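Local coordinates for phosphoglycerol transferase GacH (Streptococcus pyogenes MGAS5005, PDB 6DGM), which probably transfers sn-glycerol-1-phosphate onto streptococcal rhamnose polysaccharide, the C-terminal sulfatase-family domain present here holding the manganese ion and the bound sn-glycerol-1-phosphate, at residues 134-139 with 190-195; 342-345 with 350-353; 236-241 with 273-278; 359-364 with 370-375; 124-129 with 317-322. One frame throughout, in Å; residues are numbered along the deposited sequence.

Contact 1. Residues 134-139 with 190-195; sequences NRIAMH and LSLINP. With 1GP (sn-glycerol-1-phosphate), chain D.
Leu192 closes this contact with one methyl group. Its CD1 sits 4.1 Å from Ile136 CG2 and, slightly farther off, 4.4 Å from Met138 SD. Ile136 and Met138 are alternate residues of strand 135-139, so both point to the same face of the sheet. Because Ile136 has CG2 anti to its backbone N, the methyl is the branch that meets the leucine, and the two side chains cross obliquely. This is the packed part, and it is light: 111 Å² is buried in all, and the nearest CA atoms, those of Ile136 and Leu192, stay 8.9 Å apart.

The side of residues 190-195 that faces solvent is looser. Ser191 and Pro195 are exposed, and Asn194, although its CB points to the strand, makes no contact with it and turns OD1 back to Ser196 N.

At the C-terminal end of the strand lies the ligand pocket: there His139 NE2 is hydrogen-bonded to O2 of sn-glycerol-1-phosphate at 2.7 Å, the ligand oxygen lying at the ring edge near its plane, while ND1 is held by Ile204 O.

Strand 135-139 runs parallel between strands 159-162 and 200-204. Leu192, at the end of helix 182-192, packs on all three, touching Leu161 and Phe201 besides Ile136; Leu190 leans on Phe252 and Leu256 of helix 229-257.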
# COMPACT_ATOMS: atom_id res chain seq x y z
N ASN A 134 12.24 9.22 13.07
CA ASN A 134 12.36 9.13 11.62
C ASN A 134 11.13 8.50 10.97
O ASN A 134 11.20 8.07 9.81
CB ASN A 134 13.62 8.36 11.25
CG ASN A 134 14.88 9.14 11.56
OD1 ASN A 134 14.90 10.37 11.46
ND2 ASN A 134 15.92 8.43 11.97
N ARG A 135 10.02 8.41 11.70
CA ARG A 135 8.77 7.90 11.18
C ARG A 135 7.85 9.08 10.92
O ARG A 135 7.51 9.82 11.84
CB ARG A 135 8.08 6.97 12.18
CG ARG A 135 8.87 5.74 12.56
CD ARG A 135 8.19 5.00 13.72
NE ARG A 135 9.12 4.03 14.28
CZ ARG A 135 9.03 3.51 15.50
NH1 ARG A 135 8.02 3.88 16.29
NH2 ARG A 135 9.95 2.65 15.93
N ILE A 136 7.42 9.25 9.67
CA ILE A 136 6.67 10.43 9.25
C ILE A 136 5.43 10.00 8.49
O ILE A 136 5.55 9.23 7.52
CB ILE A 136 7.54 11.36 8.37
CG1 ILE A 136 8.78 11.82 9.14
CG2 ILE A 136 6.69 12.53 7.83
CD1 ILE A 136 9.82 12.56 8.28
N ALA A 137 4.26 10.49 8.90
CA ALA A 137 3.02 10.31 8.16
C ALA A 137 2.57 11.63 7.55
O ALA A 137 2.86 12.70 8.08
CB ALA A 137 1.90 9.77 9.08
N MET A 138 1.87 11.55 6.42
CA MET A 138 1.42 12.73 5.70
C MET A 138 0.09 12.46 5.02
O MET A 138 -0.04 11.48 4.29
CB MET A 138 2.44 13.09 4.61
CG MET A 138 3.82 13.32 5.15
SD MET A 138 5.06 13.62 3.85
CE MET A 138 4.31 14.88 2.96
N HIS A 139 -0.88 13.36 5.22
CA HIS A 139 -2.18 13.25 4.55
C HIS A 139 -2.88 14.61 4.52
O HIS A 139 -3.14 15.19 5.58
CB HIS A 139 -3.07 12.27 5.29
CG HIS A 139 -4.45 12.15 4.72
ND1 HIS A 139 -4.69 11.82 3.40
CD2 HIS A 139 -5.68 12.28 5.29
CE1 HIS A 139 -5.99 11.75 3.19
NE2 HIS A 139 -6.61 12.05 4.32
N LEU A 190 9.93 15.65 -0.19
CA LEU A 190 11.31 15.98 -0.54
C LEU A 190 11.94 16.91 0.50
O LEU A 190 13.12 16.76 0.83
CB LEU A 190 11.36 16.62 -1.93
CG LEU A 190 11.03 15.68 -3.09
CD1 LEU A 190 10.92 16.47 -4.40
CD2 LEU A 190 12.05 14.56 -3.23
N SER A 191 11.18 17.88 1.02
CA SER A 191 11.72 18.80 2.00
C SER A 191 12.02 18.15 3.34
O SER A 191 12.76 18.72 4.15
CB SER A 191 10.76 19.97 2.20
OG SER A 191 9.61 19.55 2.90
N LEU A 192 11.45 16.98 3.62
CA LEU A 192 11.68 16.30 4.88
C LEU A 192 12.71 15.18 4.78
O LEU A 192 13.17 14.68 5.82
CB LEU A 192 10.37 15.72 5.41
CG LEU A 192 9.31 16.74 5.82
CD1 LEU A 192 7.98 16.04 6.14
CD2 LEU A 192 9.78 17.54 6.99
N ILE A 193 13.09 14.78 3.56
CA ILE A 193 14.09 13.73 3.42
C ILE A 193 15.43 14.23 3.95
O ILE A 193 15.91 15.30 3.56
CB ILE A 193 14.20 13.24 1.97
CG1 ILE A 193 12.92 12.47 1.60
CG2 ILE A 193 15.43 12.33 1.79
CD1 ILE A 193 12.80 12.12 0.13
N ASN A 194 16.03 13.43 4.82
CA ASN A 194 17.28 13.76 5.49
C ASN A 194 18.23 12.63 5.16
O ASN A 194 18.10 11.52 5.72
CB ASN A 194 17.07 13.86 7.00
CG ASN A 194 18.36 14.19 7.75
OD1 ASN A 194 19.46 14.15 7.18
ND2 ASN A 194 18.23 14.51 9.02
N PRO A 195 19.17 12.84 4.23
CA PRO A 195 20.08 11.76 3.83
C PRO A 195 20.94 11.19 4.94
O PRO A 195 21.55 10.13 4.75
CB PRO A 195 20.96 12.40 2.74
CG PRO A 195 20.29 13.68 2.36
CD PRO A 195 19.43 14.10 3.51
C3 1GP D . -9.70 11.03 3.53
O3 1GP D . -8.30 9.08 3.14
C2 1GP D . -9.65 9.54 3.30
O2 1GP D . -9.17 11.41 4.80
C1 1GP D . -10.48 9.15 2.08
O1P 1GP D . -10.68 7.74 2.04
O2P 1GP D . -11.20 7.08 -0.48
O3P 1GP D . -12.13 5.78 1.61
O4P 1GP D . -12.99 8.10 1.04
P 1GP D . -11.76 7.14 0.99

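Contact 2. Residues 342-345 with 350-353; sequences VDKS and EVKA
Val351 pushes its CG2 methyl against the loop formed by residues 342-345, meeting Lys344 CB at 3.5 Å and the backbone oxygen Ser345 O at 3.4 Å. The valine has CG1 anti to its own N, which puts CG2 beside that N and turns both branches to the loop. Ser345 O is therefore met by the whole fork, with CG1 at 3.7 Å and CB at 3.5 Å. Burial is 104 Å², and Val351 is the buried partner.

Lys344 offers only the root of its side chain. CB faces the helix, but the chain folds at chi2 (-62°) and again at chi4 (-61°), and its end leaves the valine and curls back over its own loop. That hook brings NZ to Asp343 OD2 at 2.7 Å, a salt bridge between sequence neighbours. The ammonium approaches on the syn side of the carboxylate and lies only 17° out of its plane. NZ also donates to Asn338 O, near the end of helix 328-339, so two oxygens fix the fold of the lysine.

On the helix side, Ser348 OG accepts from Val351 N in the first turn of helix 349-365, and Ala340 also touches the Val351 side chain. Across the contact itself the chemistry is apolar contact and van der Waals packing against a carbonyl oxygen; the charge of Lys344 is met by Asp343 and Asn338, on the side of the preceding helix, rather than by helix 349-365.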
# COMPACT_ATOMS: atom_id res chain seq x y z
N VAL A 342 -3.40 -13.51 -3.60
CA VAL A 342 -4.64 -13.35 -4.35
C VAL A 342 -4.54 -13.75 -5.81
O VAL A 342 -5.57 -13.84 -6.48
CB VAL A 342 -5.13 -11.89 -4.24
CG1 VAL A 342 -5.44 -11.55 -2.80
CG2 VAL A 342 -4.10 -10.93 -4.80
N ASP A 343 -3.34 -14.00 -6.32
CA ASP A 343 -3.17 -14.50 -7.68
C ASP A 343 -3.31 -16.01 -7.78
O ASP A 343 -3.35 -16.53 -8.90
CB ASP A 343 -1.79 -14.11 -8.20
CG ASP A 343 -0.68 -14.77 -7.41
OD1 ASP A 343 -0.67 -14.63 -6.17
OD2 ASP A 343 0.15 -15.46 -8.03
N LYS A 344 -3.39 -16.70 -6.65
CA LYS A 344 -3.48 -18.15 -6.58
C LYS A 344 -4.92 -18.55 -6.25
O LYS A 344 -5.74 -17.75 -5.81
CB LYS A 344 -2.55 -18.67 -5.48
CG LYS A 344 -1.08 -18.27 -5.62
CD LYS A 344 -0.47 -18.82 -6.90
CE LYS A 344 1.05 -18.72 -6.87
NZ LYS A 344 1.54 -17.32 -6.74
N SER A 345 -5.23 -19.82 -6.46
CA SER A 345 -6.57 -20.30 -6.14
C SER A 345 -6.71 -20.51 -4.64
O SER A 345 -5.86 -21.16 -4.02
CB SER A 345 -6.82 -21.63 -6.84
OG SER A 345 -8.10 -22.11 -6.51
N GLU A 350 -1.70 -26.01 -1.27
CA GLU A 350 -0.54 -25.26 -0.82
C GLU A 350 -0.94 -23.88 -0.32
O GLU A 350 -0.44 -23.41 0.71
CB GLU A 350 0.49 -25.12 -1.94
CG GLU A 350 1.69 -24.30 -1.52
CD GLU A 350 2.82 -24.38 -2.51
OE1 GLU A 350 2.60 -23.99 -3.68
OE2 GLU A 350 3.90 -24.89 -2.14
N VAL A 351 -1.84 -23.20 -1.04
CA VAL A 351 -2.32 -21.90 -0.58
C VAL A 351 -2.95 -22.04 0.81
O VAL A 351 -2.68 -21.23 1.71
CB VAL A 351 -3.32 -21.32 -1.60
CG1 VAL A 351 -3.89 -20.01 -1.09
CG2 VAL A 351 -2.64 -21.12 -2.94
N LYS A 352 -3.78 -23.06 0.99
CA LYS A 352 -4.48 -23.22 2.26
C LYS A 352 -3.51 -23.50 3.40
O LYS A 352 -3.73 -23.05 4.53
CB LYS A 352 -5.48 -24.35 2.17
CG LYS A 352 -6.71 -24.08 1.33
CD LYS A 352 -7.59 -25.34 1.40
CE LYS A 352 -8.79 -25.29 0.51
NZ LYS A 352 -9.49 -26.62 0.53
N ALA A 353 -2.46 -24.27 3.13
CA ALA A 353 -1.51 -24.61 4.19
C ALA A 353 -0.78 -23.37 4.67
O ALA A 353 -0.69 -23.12 5.88
CB ALA A 353 -0.51 -25.66 3.69

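Contact 3. Residues 236-241 with 273-278; sequences TSYARL and PGLYPD
Tyr238 OH is gripped twice, by Ser48 O and Ser50 N, and this anchors the ring on which Pro273 rests. Pro273 CG lies over one face of the ring, 3.8 Å from its centroid and 17° off the normal, a clear CH-pi contact. It is shifted toward the hydroxyl end of the ring, with CZ at 3.6 Å, and Pro273 CD continues to Tyr238 OH at 3.7 Å. The tyrosine gets there with CG anti to its backbone N (chi1 170°), swinging the ring off helix 229-257 toward the loop.

After the proline the chain makes an inverse gamma turn centred on Gly274, which brings Leu275 back to the helix. Leu275 holds CG in the crowded position between N and carbonyl carbon; its CD2 touches Tyr238 CB at 3.8 Å, while its CD1 lies over the centre of the Tyr276 ring. Trp212 meets Tyr238 edge-to-face and also touches Pro273 and Leu275.

Pro273 follows closely on the manganese ligands Asp270 and His271, and its side chain is about 9 Å from the metal. The chemistry thus divides along the tyrosine: an apolar face takes the loop that leaves the metal site, while the hydroxyl is tied to the backbone just beyond another manganese ligand, Glu47.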
# COMPACT_ATOMS: atom_id res chain seq x y z
N THR A 236 -13.69 12.03 -17.66
CA THR A 236 -12.81 13.00 -18.31
C THR A 236 -12.07 13.84 -17.27
O THR A 236 -10.85 14.03 -17.39
CB THR A 236 -13.63 13.88 -19.25
OG1 THR A 236 -14.10 13.08 -20.34
CG2 THR A 236 -12.80 15.07 -19.79
N SER A 237 -12.79 14.36 -16.27
CA SER A 237 -12.14 15.15 -15.23
C SER A 237 -11.09 14.33 -14.48
O SER A 237 -10.00 14.82 -14.18
CB SER A 237 -13.18 15.64 -14.22
OG SER A 237 -14.20 16.39 -14.86
N TYR A 238 -11.43 13.09 -14.14
CA TYR A 238 -10.49 12.20 -13.47
C TYR A 238 -9.26 11.94 -14.33
O TYR A 238 -8.13 11.95 -13.82
CB TYR A 238 -11.20 10.89 -13.14
CG TYR A 238 -10.30 9.79 -12.66
CD1 TYR A 238 -9.86 9.76 -11.36
CD2 TYR A 238 -9.90 8.77 -13.53
CE1 TYR A 238 -9.02 8.74 -10.92
CE2 TYR A 238 -9.08 7.75 -13.10
CZ TYR A 238 -8.64 7.75 -11.80
OH TYR A 238 -7.81 6.72 -11.37
N ALA A 239 -9.46 11.67 -15.63
CA ALA A 239 -8.32 11.41 -16.51
C ALA A 239 -7.40 12.62 -16.61
O ALA A 239 -6.17 12.47 -16.63
CB ALA A 239 -8.78 10.98 -17.90
N ARG A 240 -7.97 13.82 -16.67
CA ARG A 240 -7.18 15.04 -16.67
C ARG A 240 -6.36 15.14 -15.39
O ARG A 240 -5.16 15.45 -15.43
CB ARG A 240 -8.08 16.26 -16.85
CG ARG A 240 -8.65 16.37 -18.24
CD ARG A 240 -9.79 17.35 -18.29
NE ARG A 240 -10.25 17.49 -19.66
CZ ARG A 240 -11.37 18.11 -20.02
NH1 ARG A 240 -12.16 18.65 -19.10
NH2 ARG A 240 -11.69 18.17 -21.30
N LEU A 241 -6.99 14.88 -14.24
CA LEU A 241 -6.27 14.92 -12.97
C LEU A 241 -5.16 13.87 -12.93
O LEU A 241 -4.06 14.15 -12.43
CB LEU A 241 -7.26 14.75 -11.82
CG LEU A 241 -8.18 15.96 -11.61
CD1 LEU A 241 -9.29 15.60 -10.63
CD2 LEU A 241 -7.42 17.15 -11.07
N PRO A 273 -11.52 4.80 -8.79
CA PRO A 273 -12.49 5.87 -8.51
C PRO A 273 -13.91 5.35 -8.68
O PRO A 273 -14.18 4.54 -9.57
CB PRO A 273 -12.16 6.92 -9.56
CG PRO A 273 -11.66 6.12 -10.73
CD PRO A 273 -10.83 5.02 -10.08
N GLY A 274 -14.82 5.85 -7.85
CA GLY A 274 -16.19 5.40 -7.88
C GLY A 274 -16.99 6.18 -8.91
O GLY A 274 -17.93 6.92 -8.56
N LEU A 275 -16.60 6.07 -10.17
CA LEU A 275 -17.31 6.76 -11.22
C LEU A 275 -17.81 5.86 -12.34
O LEU A 275 -18.59 6.34 -13.17
CB LEU A 275 -16.45 7.87 -11.85
CG LEU A 275 -15.11 7.45 -12.47
CD1 LEU A 275 -15.25 6.92 -13.88
CD2 LEU A 275 -14.13 8.63 -12.42
N TYR A 276 -17.40 4.58 -12.36
CA TYR A 276 -17.80 3.72 -13.46
C TYR A 276 -19.05 2.93 -13.09
O TYR A 276 -19.16 2.43 -11.97
CB TYR A 276 -16.70 2.68 -13.73
CG TYR A 276 -15.33 3.20 -14.06
CD1 TYR A 276 -15.02 3.62 -15.35
CD2 TYR A 276 -14.32 3.25 -13.10
CE1 TYR A 276 -13.77 4.06 -15.68
CE2 TYR A 276 -13.04 3.70 -13.42
CZ TYR A 276 -12.78 4.12 -14.72
OH TYR A 276 -11.50 4.55 -15.05
N PRO A 277 -19.99 2.79 -14.02
CA PRO A 277 -21.05 1.79 -13.85
C PRO A 277 -20.49 0.39 -14.05
O PRO A 277 -19.46 0.20 -14.71
CB PRO A 277 -22.06 2.15 -14.94
CG PRO A 277 -21.23 2.75 -16.01
CD PRO A 277 -20.08 3.47 -15.32
N ASP A 278 -21.17 -0.60 -13.47
CA ASP A 278 -20.70 -1.98 -13.61
C ASP A 278 -20.58 -2.39 -15.07
O ASP A 278 -19.72 -3.21 -15.41
CB ASP A 278 -21.61 -2.95 -12.86
CG ASP A 278 -21.33 -3.00 -11.36
OD1 ASP A 278 -20.35 -2.39 -10.89
OD2 ASP A 278 -22.12 -3.67 -10.66

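Contact 4. Residues 359-364 with 370-375; sequences KNIQYD and GYLLKH
Leu372 and Asp364 meet at backbone and side chain alike: Leu372 N donates to Asp364 OD2 at 2.9 Å, nearly straight at 161°, on the syn side but 31° out of the carboxylate plane. From that nitrogen the leucine can be followed outward. CB passes Asp364 OD2 at 3.4 Å, and CG stays beside the same oxygen, also at 3.4 Å. There the chain forks. CD1 still skirts OD2 at 3.6 Å but ends on Ile361 CD1, 3.7 Å away; CD2 meets that same isoleucine methyl, CD1, at 3.9 Å. The two aliphatic side chains cross at about a right angle, so the leucine runs from a carboxylate at its base to hydrocarbon at its tip.

The other carboxylate oxygen, Asp364 OD1, takes Tyr371 N at 2.8 Å with its syn lone pair. One aspartate near the end of helix 349-365 thus receives two successive N-H groups from the start of the 3-10 segment 371-374, where amide hydrogens have no acceptor further back in the turn. Its CG is anti to the backbone N (chi1 -171°), which reaches the carboxylate across to the turn. Gly370, with positive phi, makes the bend just before, its N giving a weak bond to Asp364 O.

OD1 has a further partner in Tyr9 OH, whose ring also meets that of Tyr371. Leu372 touches Ile14 of helix 11-29 as well, and Ile361 packs on Tyr329 and Leu332 of helix 328-339.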
# COMPACT_ATOMS: atom_id res chain seq x y z
N LYS A 359 -3.09 -17.33 9.23
CA LYS A 359 -4.28 -17.06 10.03
C LYS A 359 -4.00 -17.25 11.52
O LYS A 359 -4.49 -16.49 12.36
CB LYS A 359 -5.43 -17.95 9.59
CG LYS A 359 -6.02 -17.59 8.23
CD LYS A 359 -6.98 -18.63 7.70
CE LYS A 359 -7.51 -18.21 6.34
NZ LYS A 359 -8.37 -19.24 5.71
N ASN A 360 -3.20 -18.26 11.88
CA ASN A 360 -2.87 -18.46 13.28
C ASN A 360 -2.08 -17.28 13.83
O ASN A 360 -2.34 -16.82 14.95
CB ASN A 360 -2.15 -19.79 13.48
CG ASN A 360 -3.11 -20.95 13.66
OD1 ASN A 360 -3.81 -21.03 14.67
ND2 ASN A 360 -3.18 -21.83 12.67
N ILE A 361 -1.11 -16.77 13.06
CA ILE A 361 -0.34 -15.60 13.49
C ILE A 361 -1.26 -14.38 13.59
O ILE A 361 -1.21 -13.61 14.57
CB ILE A 361 0.81 -15.34 12.50
CG1 ILE A 361 1.81 -16.51 12.52
CG2 ILE A 361 1.50 -13.99 12.80
CD1 ILE A 361 2.47 -16.77 13.87
N GLN A 362 -2.08 -14.18 12.57
CA GLN A 362 -2.97 -13.03 12.49
C GLN A 362 -3.97 -13.03 13.62
O GLN A 362 -4.26 -11.98 14.22
CB GLN A 362 -3.67 -13.10 11.13
CG GLN A 362 -4.59 -11.94 10.79
CD GLN A 362 -4.92 -11.90 9.31
OE1 GLN A 362 -4.44 -12.72 8.52
NE2 GLN A 362 -5.78 -10.96 8.92
N TYR A 363 -4.52 -14.20 13.94
CA TYR A 363 -5.41 -14.29 15.09
C TYR A 363 -4.64 -14.02 16.38
O TYR A 363 -5.10 -13.24 17.23
CB TYR A 363 -6.06 -15.68 15.11
CG TYR A 363 -7.09 -15.85 16.19
CD1 TYR A 363 -8.39 -15.41 16.01
CD2 TYR A 363 -6.77 -16.44 17.41
CE1 TYR A 363 -9.34 -15.56 17.00
CE2 TYR A 363 -7.70 -16.59 18.39
CZ TYR A 363 -8.97 -16.16 18.19
OH TYR A 363 -9.89 -16.31 19.20
N ASP A 364 -3.45 -14.61 16.51
CA ASP A 364 -2.72 -14.49 17.76
C ASP A 364 -2.46 -13.04 18.13
O ASP A 364 -2.53 -12.67 19.31
CB ASP A 364 -1.39 -15.23 17.68
CG ASP A 364 -0.71 -15.33 19.02
OD1 ASP A 364 -1.27 -16.06 19.87
OD2 ASP A 364 0.34 -14.67 19.23
N GLY A 370 -1.92 -14.04 22.28
CA GLY A 370 -0.56 -13.51 22.36
C GLY A 370 0.46 -14.57 22.69
O GLY A 370 1.42 -14.30 23.43
N TYR A 371 0.29 -15.79 22.16
CA TYR A 371 1.27 -16.84 22.35
C TYR A 371 2.63 -16.46 21.78
O TYR A 371 3.65 -16.96 22.24
CB TYR A 371 0.78 -18.13 21.70
CG TYR A 371 -0.41 -18.77 22.38
CD1 TYR A 371 -0.45 -18.92 23.76
CD2 TYR A 371 -1.49 -19.24 21.64
CE1 TYR A 371 -1.53 -19.51 24.39
CE2 TYR A 371 -2.58 -19.84 22.26
CZ TYR A 371 -2.59 -19.97 23.64
OH TYR A 371 -3.65 -20.55 24.29
N LEU A 372 2.65 -15.59 20.77
CA LEU A 372 3.92 -15.22 20.16
C LEU A 372 4.82 -14.44 21.11
O LEU A 372 6.01 -14.29 20.80
CB LEU A 372 3.68 -14.40 18.90
CG LEU A 372 3.29 -15.23 17.69
CD1 LEU A 372 2.77 -14.33 16.58
CD2 LEU A 372 4.46 -16.03 17.18
N LEU A 373 4.30 -13.96 22.24
CA LEU A 373 5.15 -13.24 23.19
C LEU A 373 6.25 -14.12 23.75
O LEU A 373 7.26 -13.61 24.25
CB LEU A 373 4.30 -12.66 24.33
CG LEU A 373 3.27 -11.61 23.90
CD1 LEU A 373 2.37 -11.26 25.07
CD2 LEU A 373 3.93 -10.35 23.35
N LYS A 374 6.09 -15.44 23.68
CA LYS A 374 7.10 -16.37 24.14
C LYS A 374 8.12 -16.69 23.05
O LYS A 374 9.13 -17.34 23.34
CB LYS A 374 6.42 -17.64 24.64
CG LYS A 374 7.35 -18.58 25.38
CD LYS A 374 6.57 -19.62 26.16
CE LYS A 374 7.52 -20.61 26.84
NZ LYS A 374 6.78 -21.62 27.64
N HIS A 375 7.90 -16.23 21.82
CA HIS A 375 8.81 -16.49 20.71
C HIS A 375 9.46 -15.16 20.35
O HIS A 375 9.03 -14.45 19.44
CB HIS A 375 8.03 -17.09 19.58
CG HIS A 375 7.40 -18.39 19.96
ND1 HIS A 375 8.10 -19.56 20.03
CD2 HIS A 375 6.13 -18.68 20.35
CE1 HIS A 375 7.30 -20.53 20.43
NE2 HIS A 375 6.10 -20.03 20.62

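Contact 5. Residues 124-129 with 317-322; sequences HTISEF and ALFEHT
The 3-10 turn 126-129 faces the C-terminal part of helix 314-321 at some distance, the CA atoms of Ile126 and Leu318 being nearest at 9.9 Å, so side chains alone bridge them. Ile126 carries the bridge. Its CG1 is anti to the backbone N (chi1 178°), which sends CD1 out to Phe319 CE1 at 3.9 Å, and the two side chains slide past each other in opposite directions. The same methyl reaches Leu318 CD2 more loosely, 4.3 Å away. Phe129 joins at the margin: its CE2 comes to the edge of the Phe319 ring, near that ring's plane, 4.5 Å from Phe319 CZ. One face of Phe129 is covered by Glu128 CG, lying over its centre.

The polar bonds described here stay within each segment. His124 ND1 donates to Glu128 OE2 at 2.9 Å, the oxygen only 2° out of the imidazole plane, with a weaker bond to OE1, so the carboxylate is held in line with the ring edge. Thr125 OG1 and Ser127 OG share a hydrogen bond of 2.7 Å. On the helix, Leu318 O takes both Thr322 N and, at 2.8 Å, Thr322 OG1, which come from opposite faces of the carbonyl plane; the next residue, Asp323, is a calcium ligand.

Both segments pack on the central sheet: Ile126 and Leu318 touch Tyr43 of strand 40-46, Leu318 also reaches Thr264 of strand 263-269, and Ala317 rests on Ile295 of strand 290-297. Phe319 stacks on Tyr330 of helix 328-339.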
# COMPACT_ATOMS: atom_id res chain seq x y z
N HIS A 124 2.81 -5.03 14.99
CA HIS A 124 4.06 -5.06 14.23
C HIS A 124 3.85 -4.52 12.82
O HIS A 124 2.91 -4.93 12.13
CB HIS A 124 4.62 -6.47 14.21
CG HIS A 124 5.13 -6.91 15.54
ND1 HIS A 124 6.35 -6.50 16.02
CD2 HIS A 124 4.58 -7.67 16.51
CE1 HIS A 124 6.54 -7.01 17.23
NE2 HIS A 124 5.47 -7.71 17.55
N THR A 125 4.72 -3.60 12.42
CA THR A 125 4.62 -2.93 11.13
C THR A 125 6.03 -2.65 10.60
O THR A 125 7.02 -2.71 11.33
CB THR A 125 3.90 -1.57 11.24
OG1 THR A 125 4.69 -0.67 12.01
CG2 THR A 125 2.51 -1.71 11.85
N ILE A 126 6.09 -2.32 9.31
CA ILE A 126 7.37 -1.98 8.68
C ILE A 126 8.04 -0.82 9.39
O ILE A 126 9.27 -0.73 9.41
CB ILE A 126 7.15 -1.72 7.17
CG1 ILE A 126 8.45 -1.31 6.48
CG2 ILE A 126 6.07 -0.65 6.95
CD1 ILE A 126 9.56 -2.31 6.60
N SER A 127 7.27 0.07 10.02
CA SER A 127 7.84 1.27 10.61
C SER A 127 8.65 1.00 11.87
O SER A 127 9.47 1.84 12.25
CB SER A 127 6.73 2.29 10.91
OG SER A 127 5.82 1.80 11.90
N GLU A 128 8.47 -0.17 12.51
CA GLU A 128 9.15 -0.42 13.78
C GLU A 128 10.66 -0.54 13.63
O GLU A 128 11.37 -0.42 14.63
CB GLU A 128 8.60 -1.67 14.47
CG GLU A 128 9.00 -2.99 13.83
CD GLU A 128 8.43 -4.20 14.58
OE1 GLU A 128 8.78 -4.39 15.77
OE2 GLU A 128 7.66 -4.95 13.98
N PHE A 129 11.16 -0.79 12.42
CA PHE A 129 12.60 -0.91 12.22
C PHE A 129 13.30 0.43 12.13
O PHE A 129 14.54 0.47 12.10
CB PHE A 129 12.85 -1.74 10.96
CG PHE A 129 12.23 -3.11 11.03
CD1 PHE A 129 12.78 -4.10 11.81
CD2 PHE A 129 11.06 -3.38 10.35
CE1 PHE A 129 12.20 -5.35 11.89
CE2 PHE A 129 10.47 -4.61 10.42
CZ PHE A 129 11.04 -5.61 11.18
N ALA A 317 7.26 -7.84 -0.50
CA ALA A 317 7.80 -7.51 -1.81
C ALA A 317 8.89 -6.46 -1.71
O ALA A 317 9.83 -6.47 -2.50
CB ALA A 317 6.68 -7.05 -2.73
N LEU A 318 8.77 -5.55 -0.74
CA LEU A 318 9.79 -4.52 -0.53
C LEU A 318 11.09 -5.15 -0.06
O LEU A 318 12.18 -4.78 -0.53
CB LEU A 318 9.28 -3.50 0.48
CG LEU A 318 10.31 -2.55 1.09
CD1 LEU A 318 10.68 -1.49 0.06
CD2 LEU A 318 9.81 -1.91 2.37
N PHE A 319 11.01 -6.06 0.90
CA PHE A 319 12.21 -6.76 1.34
C PHE A 319 12.87 -7.49 0.18
O PHE A 319 14.10 -7.47 0.04
CB PHE A 319 11.88 -7.75 2.46
CG PHE A 319 11.83 -7.14 3.84
CD1 PHE A 319 10.73 -6.42 4.26
CD2 PHE A 319 12.88 -7.32 4.72
CE1 PHE A 319 10.69 -5.87 5.54
CE2 PHE A 319 12.86 -6.77 5.98
CZ PHE A 319 11.77 -6.05 6.40
N GLU A 320 12.07 -8.16 -0.66
CA GLU A 320 12.65 -8.88 -1.79
C GLU A 320 13.29 -7.92 -2.78
O GLU A 320 14.41 -8.15 -3.26
CB GLU A 320 11.59 -9.72 -2.48
CG GLU A 320 12.15 -10.58 -3.59
CD GLU A 320 11.08 -11.20 -4.45
OE1 GLU A 320 10.09 -10.49 -4.77
OE2 GLU A 320 11.23 -12.38 -4.79
N HIS A 321 12.59 -6.83 -3.11
CA HIS A 321 13.09 -5.90 -4.11
C HIS A 321 14.41 -5.28 -3.67
O HIS A 321 15.34 -5.13 -4.47
CB HIS A 321 12.05 -4.80 -4.40
CG HIS A 321 12.49 -3.83 -5.44
ND1 HIS A 321 12.44 -4.12 -6.79
CD2 HIS A 321 13.04 -2.60 -5.34
CE1 HIS A 321 12.94 -3.10 -7.47
NE2 HIS A 321 13.30 -2.16 -6.61
N THR A 322 14.52 -4.93 -2.39
CA THR A 322 15.73 -4.33 -1.85
C THR A 322 16.75 -5.36 -1.36
O THR A 322 17.79 -4.96 -0.84
CB THR A 322 15.39 -3.39 -0.70
OG1 THR A 322 14.79 -4.12 0.38
CG2 THR A 322 14.45 -2.30 -1.17

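Overall arrangement
Contacts 1, 3 and 5 belong to the alkaline-phosphatase-like core, where strands, helices and loops meet largely through apolar side chains. Contact 5 is the most central, its centre about 12 Å from that of the chain, and it abuts contact 1: Arg135 NE approaches Ser127 O at 3.0 Å. Contacts 1 and 3 each connect to the active site, one through His139, the other through the loop beyond the manganese ligands. Contacts 2 and 4 share helix 349-365, one near each end, their centres about 21 Å apart; contact 4 lies farthest from the chain's centre. Contact 2 is partly exposed and has no hydrogen bond across it; contact 4 is buried, and only there do hydrogen bonds join the two segments.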